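Local coordinates for protein phosphoglycolate phosphatase (Thermoplasma acidophilum, PDB 1L6R) that catalyses the magnesium-dependent hydrolysis of 2-phosphoglycolate to glycolate and phosphate, and less efficiently releases phosphate from pyrophosphate, at residues G38-L43 against G60-V65; L7-V12 against S42-N47; L173-S178 against G218-H223. The protein carries 1 engineered substitution. All blocks are in the same frame, centred on the assembly; numbering follows the deposited sequence.

Interaction 1. Residues G38-L43 against G60-V65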
loop_
_atom_site.group_PDB
_atom_site.type_symbol
_atom_site.label_atom_id
_atom_site.label_comp_id
_atom_site.label_asym_id
_atom_site.label_seq_id
_atom_site.Cartn_x
_atom_site.Cartn_y
_atom_site.Cartn_z
ATOM N N GLY A 38 21.821 10.789 16.647
ATOM C CA GLY A 38 20.522 10.368 17.142
ATOM C C GLY A 38 19.523 9.704 16.210
ATOM O O GLY A 38 18.464 9.278 16.669
ATOM N N LEU A 39 19.838 9.608 14.921
ATOM C CA LEU A 39 18.918 8.988 13.972
ATOM C C LEU A 39 18.918 7.470 14.086
ATOM O O LEU A 39 19.971 6.859 14.271
ATOM C CB LEU A 39 19.305 9.369 12.538
ATOM C CG LEU A 39 18.445 8.796 11.403
ATOM C CD1 LEU A 39 17.060 9.429 11.428
ATOM C CD2 LEU A 39 19.115 9.061 10.066
ATOM N N THR A 40 17.733 6.867 14.004
ATOM C CA THR A 40 17.630 5.412 14.013
ATOM C C THR A 40 17.525 5.035 12.540
ATOM O O THR A 40 16.724 5.612 11.796
ATOM C CB THR A 40 16.368 4.905 14.736
ATOM O OG1 THR A 40 16.461 5.222 16.132
ATOM C CG2 THR A 40 16.231 3.389 14.567
ATOM N N VAL A 41 18.350 4.090 12.109
ATOM C CA VAL A 41 18.333 3.658 10.721
ATOM C C VAL A 41 17.925 2.198 10.597
ATOM O O VAL A 41 18.358 1.351 11.379
ATOM C CB VAL A 41 19.725 3.849 10.068
ATOM C CG1 VAL A 41 19.738 3.268 8.657
ATOM C CG2 VAL A 41 20.059 5.341 10.020
ATOM N N SER A 42 17.063 1.918 9.617
ATOM C CA SER A 42 16.621 0.554 9.332
ATOM C C SER A 42 16.918 0.298 7.859
ATOM O O SER A 42 16.705 1.180 7.022
ATOM C CB SER A 42 15.116 0.397 9.576
ATOM O OG SER A 42 14.659 -0.901 9.186
ATOM N N LEU A 43 17.429 -0.890 7.548
ATOM C CA LEU A 43 17.731 -1.258 6.168
ATOM C C LEU A 43 16.663 -2.209 5.655
ATOM O O LEU A 43 16.230 -3.111 6.372
ATOM C CB LEU A 43 19.090 -1.960 6.066
ATOM C CG LEU A 43 20.319 -1.176 6.522
ATOM C CD1 LEU A 43 21.580 -1.983 6.194
ATOM C CD2 LEU A 43 20.359 0.166 5.830
ATOM N N GLY A 60 27.089 -1.155 10.955
ATOM C CA GLY A 60 26.774 -0.479 12.203
ATOM C C GLY A 60 25.402 0.170 12.171
ATOM O O GLY A 60 25.260 1.363 12.434
ATOM N N ILE A 61 24.389 -0.624 11.847
ATOM C CA ILE A 61 23.016 -0.142 11.769
ATOM C C ILE A 61 22.359 -0.305 13.140
ATOM O O ILE A 61 22.357 -1.400 13.704
ATOM C CB ILE A 61 22.246 -0.949 10.715
ATOM C CG1 ILE A 61 22.971 -0.858 9.364
ATOM C CG2 ILE A 61 20.807 -0.453 10.614
ATOM C CD1 ILE A 61 23.169 0.571 8.826
ATOM N N ASN A 62 21.780 0.772 13.666
ATOM C CA ASN A 62 21.186 0.712 15.001
ATOM C C ASN A 62 19.719 0.322 15.114
ATOM O O ASN A 62 19.199 0.166 16.220
ATOM C CB ASN A 62 21.456 2.028 15.765
ATOM C CG ASN A 62 20.822 3.246 15.113
ATOM O OD1 ASN A 62 21.105 4.384 15.498
ATOM N ND2 ASN A 62 19.963 3.020 14.134
ATOM N N GLY A 63 19.047 0.148 13.982
ATOM C CA GLY A 63 17.653 -0.258 14.028
ATOM C C GLY A 63 17.472 -1.645 13.453
ATOM O O GLY A 63 18.447 -2.299 13.073
ATOM N N PRO A 64 16.232 -2.135 13.381
ATOM C CA PRO A 64 15.987 -3.469 12.827
ATOM C C PRO A 64 16.309 -3.453 11.338
ATOM O O PRO A 64 16.322 -2.392 10.708
ATOM C CB PRO A 64 14.480 -3.677 13.059
ATOM C CG PRO A 64 14.149 -2.732 14.190
ATOM C CD PRO A 64 14.979 -1.521 13.852
ATOM N N VAL A 65 16.595 -4.621 10.777
ATOM C CA VAL A 65 16.838 -4.699 9.345
ATOM C C VAL A 65 15.899 -5.763 8.799
ATOM O O VAL A 65 15.554 -6.737 9.494
ATOM C CB VAL A 65 18.322 -5.025 8.988
ATOM C CG1 VAL A 65 19.213 -3.902 9.496
ATOM C CG2 VAL A 65 18.752 -6.374 9.549
#

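Interaction 2. Residues L7-V12 against S42-N47. With CA (calcium ion), chain C.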
loop_
_atom_site.group_PDB
_atom_site.type_symbol
_atom_site.label_atom_id
_atom_site.label_comp_id
_atom_site.label_asym_id
_atom_site.label_seq_id
_atom_site.Cartn_x
_atom_site.Cartn_y
_atom_site.Cartn_z
ATOM N N LEU A 7 13.559 8.393 12.414
ATOM C CA LEU A 7 13.957 7.122 11.833
ATOM C C LEU A 7 13.971 7.200 10.317
ATOM O O LEU A 7 13.100 7.839 9.718
ATOM C CB LEU A 7 12.987 6.027 12.297
ATOM C CG LEU A 7 13.265 4.586 11.845
ATOM C CD1 LEU A 7 12.737 3.625 12.893
ATOM C CD2 LEU A 7 12.629 4.313 10.478
ATOM N N ALA A 8 14.979 6.573 9.714
ATOM C CA ALA A 8 15.093 6.516 8.260
ATOM C C ALA A 8 15.131 5.054 7.824
ATOM O O ALA A 8 15.912 4.257 8.347
ATOM C CB ALA A 8 16.352 7.234 7.783
ATOM N N ALA A 9 14.267 4.709 6.873
ATOM C CA ALA A 9 14.204 3.352 6.334
ATOM C C ALA A 9 14.773 3.461 4.924
ATOM O O ALA A 9 14.252 4.203 4.087
ATOM C CB ALA A 9 12.765 2.854 6.309
ATOM N N ILE A 10 15.836 2.710 4.669
ATOM C CA ILE A 10 16.545 2.788 3.401
ATOM C C ILE A 10 16.616 1.499 2.593
ATOM O O ILE A 10 16.922 0.436 3.136
ATOM C CB ILE A 10 18.001 3.252 3.660
ATOM C CG1 ILE A 10 18.007 4.502 4.546
ATOM C CG2 ILE A 10 18.716 3.513 2.345
ATOM C CD1 ILE A 10 19.398 4.951 4.965
ATOM N N ASP A 11 16.348 1.628 1.291
ATOM C CA ASP A 11 16.414 0.533 0.319
ATOM C C ASP A 11 17.905 0.272 0.075
ATOM O O ASP A 11 18.608 1.100 -0.516
ATOM C CB ASP A 11 15.710 1.000 -0.955
ATOM C CG ASP A 11 15.946 0.102 -2.135
ATOM O OD1 ASP A 11 16.435 -1.037 -1.984
ATOM O OD2 ASP A 11 15.620 0.578 -3.235
ATOM N N VAL A 12 18.383 -0.875 0.534
ATOM C CA VAL A 12 19.796 -1.216 0.408
ATOM C C VAL A 12 20.319 -1.267 -1.019
ATOM O O VAL A 12 21.247 -0.539 -1.388
ATOM C CB VAL A 12 20.090 -2.595 1.064
ATOM C CG1 VAL A 12 21.521 -3.042 0.771
ATOM C CG2 VAL A 12 19.872 -2.512 2.570
ATOM N N SER A 42 17.063 1.918 9.617
ATOM C CA SER A 42 16.621 0.554 9.332
ATOM C C SER A 42 16.918 0.298 7.859
ATOM O O SER A 42 16.705 1.180 7.022
ATOM C CB SER A 42 15.116 0.397 9.576
ATOM O OG SER A 42 14.659 -0.901 9.186
ATOM N N LEU A 43 17.429 -0.890 7.548
ATOM C CA LEU A 43 17.731 -1.258 6.168
ATOM C C LEU A 43 16.663 -2.209 5.655
ATOM O O LEU A 43 16.230 -3.111 6.372
ATOM C CB LEU A 43 19.090 -1.960 6.066
ATOM C CG LEU A 43 20.319 -1.176 6.522
ATOM C CD1 LEU A 43 21.580 -1.983 6.194
ATOM C CD2 LEU A 43 20.359 0.166 5.830
ATOM N N LEU A 44 16.249 -1.989 4.410
ATOM C CA LEU A 44 15.242 -2.814 3.746
ATOM C C LEU A 44 15.895 -3.433 2.521
ATOM O O LEU A 44 16.489 -2.724 1.711
ATOM C CB LEU A 44 14.058 -1.957 3.295
ATOM C CG LEU A 44 13.452 -1.014 4.334
ATOM C CD1 LEU A 44 12.269 -0.269 3.732
ATOM C CD2 LEU A 44 13.009 -1.816 5.534
ATOM N N SER A 45 15.790 -4.750 2.377
ATOM C CA SER A 45 16.384 -5.424 1.229
ATOM C C SER A 45 15.579 -6.623 0.767
ATOM O O SER A 45 14.781 -7.174 1.524
ATOM C CB SER A 45 17.796 -5.903 1.600
ATOM O OG SER A 45 18.401 -6.641 0.550
ATOM N N GLY A 46 15.793 -7.012 -0.485
ATOM C CA GLY A 46 15.160 -8.203 -1.012
ATOM C C GLY A 46 16.050 -9.411 -0.740
ATOM O O GLY A 46 15.640 -10.555 -0.969
ATOM N N ASN A 47 17.263 -9.184 -0.234
ATOM C CA ASN A 47 18.162 -10.306 0.036
ATOM C C ASN A 47 17.760 -11.033 1.330
ATOM O O ASN A 47 16.863 -10.600 2.075
ATOM C CB ASN A 47 19.622 -9.836 0.113
ATOM C CG ASN A 47 20.597 -10.823 -0.545
ATOM O OD1 ASN A 47 20.522 -12.044 -0.324
ATOM N ND2 ASN A 47 21.529 -10.300 -1.343
HETATM CA CA CA C . 14.218 0.075 -5.104
HETATM O O HOH W 1 14.566 -2.235 -3.824
HETATM O O HOH W 2 15.491 -1.378 -6.684
#

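Interaction 3. Residues L173-S178 against G218-H223. With CA (calcium ion), chain D; CA (calcium ion), chain C.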
loop_
_atom_site.group_PDB
_atom_site.type_symbol
_atom_site.label_atom_id
_atom_site.label_comp_id
_atom_site.label_asym_id
_atom_site.label_seq_id
_atom_site.Cartn_x
_atom_site.Cartn_y
_atom_site.Cartn_z
ATOM N N LEU A 173 11.495 8.903 7.646
ATOM C CA LEU A 173 11.994 9.290 6.336
ATOM C C LEU A 173 12.277 7.999 5.578
ATOM O O LEU A 173 12.943 7.103 6.107
ATOM C CB LEU A 173 13.301 10.094 6.464
ATOM C CG LEU A 173 14.107 10.277 5.169
ATOM C CD1 LEU A 173 13.331 11.167 4.177
ATOM C CD2 LEU A 173 15.456 10.907 5.497
ATOM N N VAL A 174 11.754 7.882 4.362
ATOM C CA VAL A 174 12.054 6.703 3.554
ATOM C C VAL A 174 12.919 7.141 2.370
ATOM O O VAL A 174 12.748 8.232 1.824
ATOM C CB VAL A 174 10.777 5.982 3.035
ATOM C CG1 VAL A 174 9.938 5.503 4.211
ATOM C CG2 VAL A 174 9.982 6.894 2.118
ATOM N N ILE A 175 13.875 6.296 2.003
ATOM C CA ILE A 175 14.763 6.561 0.877
ATOM C C ILE A 175 14.668 5.345 -0.042
ATOM O O ILE A 175 14.906 4.202 0.390
ATOM C CB ILE A 175 16.220 6.779 1.353
ATOM C CG1 ILE A 175 16.259 7.948 2.344
ATOM C CG2 ILE A 175 17.128 7.045 0.157
ATOM C CD1 ILE A 175 17.630 8.227 2.920
ATOM N N GLY A 176 14.295 5.604 -1.297
ATOM C CA GLY A 176 14.114 4.561 -2.298
ATOM C C GLY A 176 14.488 5.103 -3.659
ATOM O O GLY A 176 14.934 6.254 -3.759
ATOM N N ASP A 177 14.271 4.319 -4.715
ATOM C CA ASP A 177 14.671 4.766 -6.043
ATOM C C ASP A 177 13.797 4.360 -7.218
ATOM O O ASP A 177 13.949 4.916 -8.301
ATOM C CB ASP A 177 16.103 4.267 -6.329
ATOM C CG ASP A 177 16.171 2.754 -6.528
ATOM O OD1 ASP A 177 15.319 2.048 -5.986
ATOM O OD2 ASP A 177 17.078 2.257 -7.221
ATOM N N SER A 178 12.883 3.416 -7.027
ATOM C CA SER A 178 12.108 2.926 -8.159
ATOM C C SER A 178 10.734 2.402 -7.778
ATOM O O SER A 178 10.297 2.545 -6.638
ATOM C CB SER A 178 12.906 1.821 -8.864
ATOM O OG SER A 178 13.169 0.763 -7.961
ATOM N N GLY A 218 24.259 11.243 2.083
ATOM C CA GLY A 218 24.805 12.382 2.796
ATOM C C GLY A 218 24.052 13.667 2.503
ATOM O O GLY A 218 23.742 14.433 3.420
ATOM N N GLN A 219 23.739 13.923 1.236
ATOM C CA GLN A 219 23.025 15.158 0.916
ATOM C C GLN A 219 21.613 15.167 1.492
ATOM O O GLN A 219 21.127 16.202 1.943
ATOM C CB GLN A 219 22.966 15.393 -0.590
ATOM C CG GLN A 219 22.408 16.783 -0.915
ATOM C CD GLN A 219 22.182 17.012 -2.386
ATOM O OE1 GLN A 219 21.605 16.174 -3.074
ATOM N NE2 GLN A 219 22.613 18.169 -2.880
ATOM N N ILE A 220 20.950 14.012 1.464
ATOM C CA ILE A 220 19.605 13.892 2.010
ATOM C C ILE A 220 19.629 14.156 3.512
ATOM O O ILE A 220 18.826 14.934 4.016
ATOM C CB ILE A 220 19.015 12.481 1.733
ATOM C CG1 ILE A 220 18.681 12.345 0.248
ATOM C CG2 ILE A 220 17.783 12.240 2.591
ATOM C CD1 ILE A 220 18.385 10.909 -0.164
ATOM N N PHE A 221 20.552 13.513 4.223
ATOM C CA PHE A 221 20.644 13.704 5.667
ATOM C C PHE A 221 20.942 15.167 6.005
ATOM O O PHE A 221 20.348 15.724 6.932
ATOM C CB PHE A 221 21.728 12.789 6.264
ATOM C CG PHE A 221 21.331 11.327 6.346
ATOM C CD1 PHE A 221 20.008 10.920 6.165
ATOM C CD2 PHE A 221 22.288 10.360 6.651
ATOM C CE1 PHE A 221 19.641 9.569 6.285
ATOM C CE2 PHE A 221 21.935 9.002 6.777
ATOM C CZ PHE A 221 20.613 8.610 6.595
ATOM N N LYS A 222 21.845 15.785 5.253
ATOM C CA LYS A 222 22.181 17.191 5.494
ATOM C C LYS A 222 20.955 18.060 5.273
ATOM O O LYS A 222 20.673 18.966 6.057
ATOM C CB LYS A 222 23.295 17.653 4.559
ATOM C CG LYS A 222 24.659 17.084 4.891
ATOM C CD LYS A 222 25.702 17.562 3.895
ATOM C CE LYS A 222 27.075 17.008 4.232
ATOM N NZ LYS A 222 27.070 15.520 4.269
ATOM N N HIS A 223 20.221 17.787 4.202
ATOM C CA HIS A 223 19.027 18.560 3.907
ATOM C C HIS A 223 18.036 18.551 5.069
ATOM O O HIS A 223 17.442 19.581 5.396
ATOM C CB HIS A 223 18.346 18.025 2.646
ATOM C CG HIS A 223 17.085 18.747 2.292
ATOM N ND1 HIS A 223 15.835 18.277 2.629
ATOM C CD2 HIS A 223 16.886 19.927 1.656
ATOM C CE1 HIS A 223 14.918 19.135 2.214
ATOM N NE2 HIS A 223 15.530 20.143 1.622
HETATM CA CA CA D . 19.394 2.541 -7.731
HETATM CA CA CA C . 14.218 0.075 -5.104
HETATM O O HOH W 2 15.491 -1.378 -6.684
HETATM O O HOH W 1 14.566 -2.235 -3.824
HETATM O O HOH W 3 19.080 0.203 -8.654
HETATM O O HOH W 4 21.277 1.147 -6.724
HETATM O O HOH W 5 19.715 4.936 -7.355
#

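Interaction 1. Residues G38-L43 against G60-V65
Val41, Ser42 and Leu43 make a buried, mixed polar and apolar contact with Ile61, Pro64 and Val65, where strand 40-44 of the central sheet meets the loop that leaves helix 49-60 and leads into strand 65-67. The polar link is a hydrogen bond from Ser42 OG to Pro64 O, 2.7 Å long. The hydroxyl lies opposite its own backbone N (chi1 175°), which carries it out to the loop, and it reaches the carbonyl from above, 41° out of the carbonyl plane. The Ser42 CA-H adds a bent, weaker CH···O contact to the same oxygen. Strand 40-44, helix 49-60 and strand 65-67 together form a beta-alpha-beta crossover of the Rossmann-like HAD core, and this loop closes it. Ile61 points toward the strand: its CG2 presses to 3.1 Å from Val41 O, a tight approach, while CG1 lies 3.6 Å from Leu43 CD1, the two side chains crossing at about a right angle. With an alanine here, CG1, CG2 and CD1 go, which would probably leave a gap beside Leu43 CD1 and the Val41 carbonyl, with that side of the leucine less tightly held. Gly63 passes so near the strand that a CB would fall 2.5 Å from Val41 O, so a side chain would probably clash there. Further on, Val65 CG1 packs 3.9 Å from Leu43 CB, and Val65 CA sets a CH···O contact of 3.4 Å to Leu43 O. Leu43 N is buried here without a hydrogen-bonding partner. Lys56 of helix 49-60 bonds through NZ to both Ile61 O and Gly63 O, and Glu35 of helix 25-36 accepts from Asn62 N.

Interaction 2. Residues L7-V12 against S42-N47
Ala9, Ile10 and Asp11 lie abreast of Ser42, Leu43 and Leu44 as neighbouring parallel strands, their segment axes 4.7 Å apart. Four backbone bonds close the ladder: Ser42 N to Ala8 O, Ile10 N to Ser42 O, Leu44 N to Ile10 O and Val12 N to Leu44 O. The last is nearly straight, 176° at the hydrogen, and ties the first residue of helix 12-15 to the neighbouring strand. Val12 can be followed outward from there. Its CB sits 3.7 Å from Leu44 O and 4.1 Å from Ser45 CB; its CG2, set opposite the carbonyl carbon, lies 3.5 Å from Leu44 O and 3.6 Å from Leu43 CB, the two side chains crossing at a slant. Asp11 shares its sheet face with Ala9, Ser42 and Leu44. Its carboxylate splits its duties: OD2 binds a calcium ion at 2.4 Å, while OD1 caps the following helix at Gly14 N and takes a weak bond from a calcium-bound water. Asp177, Asn180 and Asp181 complete the protein ligands of this metal. Just past the other strand, Ser45 OG accepts from Asn47 N at 2.9 Å, an ST turn, and is also hydrogen-bonded to Asp13 OD1. A nucleophilic aspartate at the end of the first strand, followed by Asp13 and faced by a serine just after the end of the neighbouring strand, is the signature of the first two HAD motifs.

Interaction 3. Residues L173-S178 against G218-H223
Leu173 and Ile175, on the strand that runs into the metal site of this HAD phosphatase, pack against Ile220 and Phe221 of the C-terminal helix 215-223. The contact is wholly apolar. Ile175 and Ile220 reach toward each other tip to tip, Ile175 CD1 standing 4.0 Å from Ile220 CG2. That same CG2 also lies 4.0 Å from Leu173 CD2, so one methyl of the helix sits against both strand residues. Phe221 comes in beside them: its CE1 is 4.1 Å from Ile175 CD1, the side chains crossing at about a right angle, and Leu173 CD2 lies at the ring's edge, near its plane. The helix runs roughly antiparallel to the strand, as in the alpha-beta layers of the Rossmann-like core, and Ile220 also rests on Ala192 and Phe207 of the next two strands. Beyond Ile175 the chain enters Gly176 and Asp177, which with Asp181 fit the GDxxxD form of HAD motif IV. With CG turned between backbone N and carbonyl carbon (chi1 70°), Asp177 bridges two calcium ions, OD1 binding the one shared with Asp11 at 2.4 Å and OD2 the other, also bound by Gly14 O, at 2.4 Å.

All three contacts are buried and belong to one sheet, in which strands 40-44, 7-11 and 172-175 lie side by side. Interactions 1 and 2 share Ser42 and Leu43, so strand 40-44 is flanked on one side by the loop leading into strand 65-67 and on the other by a regular parallel ladder. Interaction 2, nearest the centre of the chain, is chiefly backbone bonding; interaction 1 mixes one side-chain bond with apolar packing; interaction 3, a strand against a helix, is apolar throughout. Strand 7-11 joins interaction 3 through the Leu7 to Leu173 pairing, and Asp11 at its end and Asp177 just past strand 172-175 bind the same calcium ion. Leu39 CD2 meets Phe221 CZ, linking interactions 1 and 3.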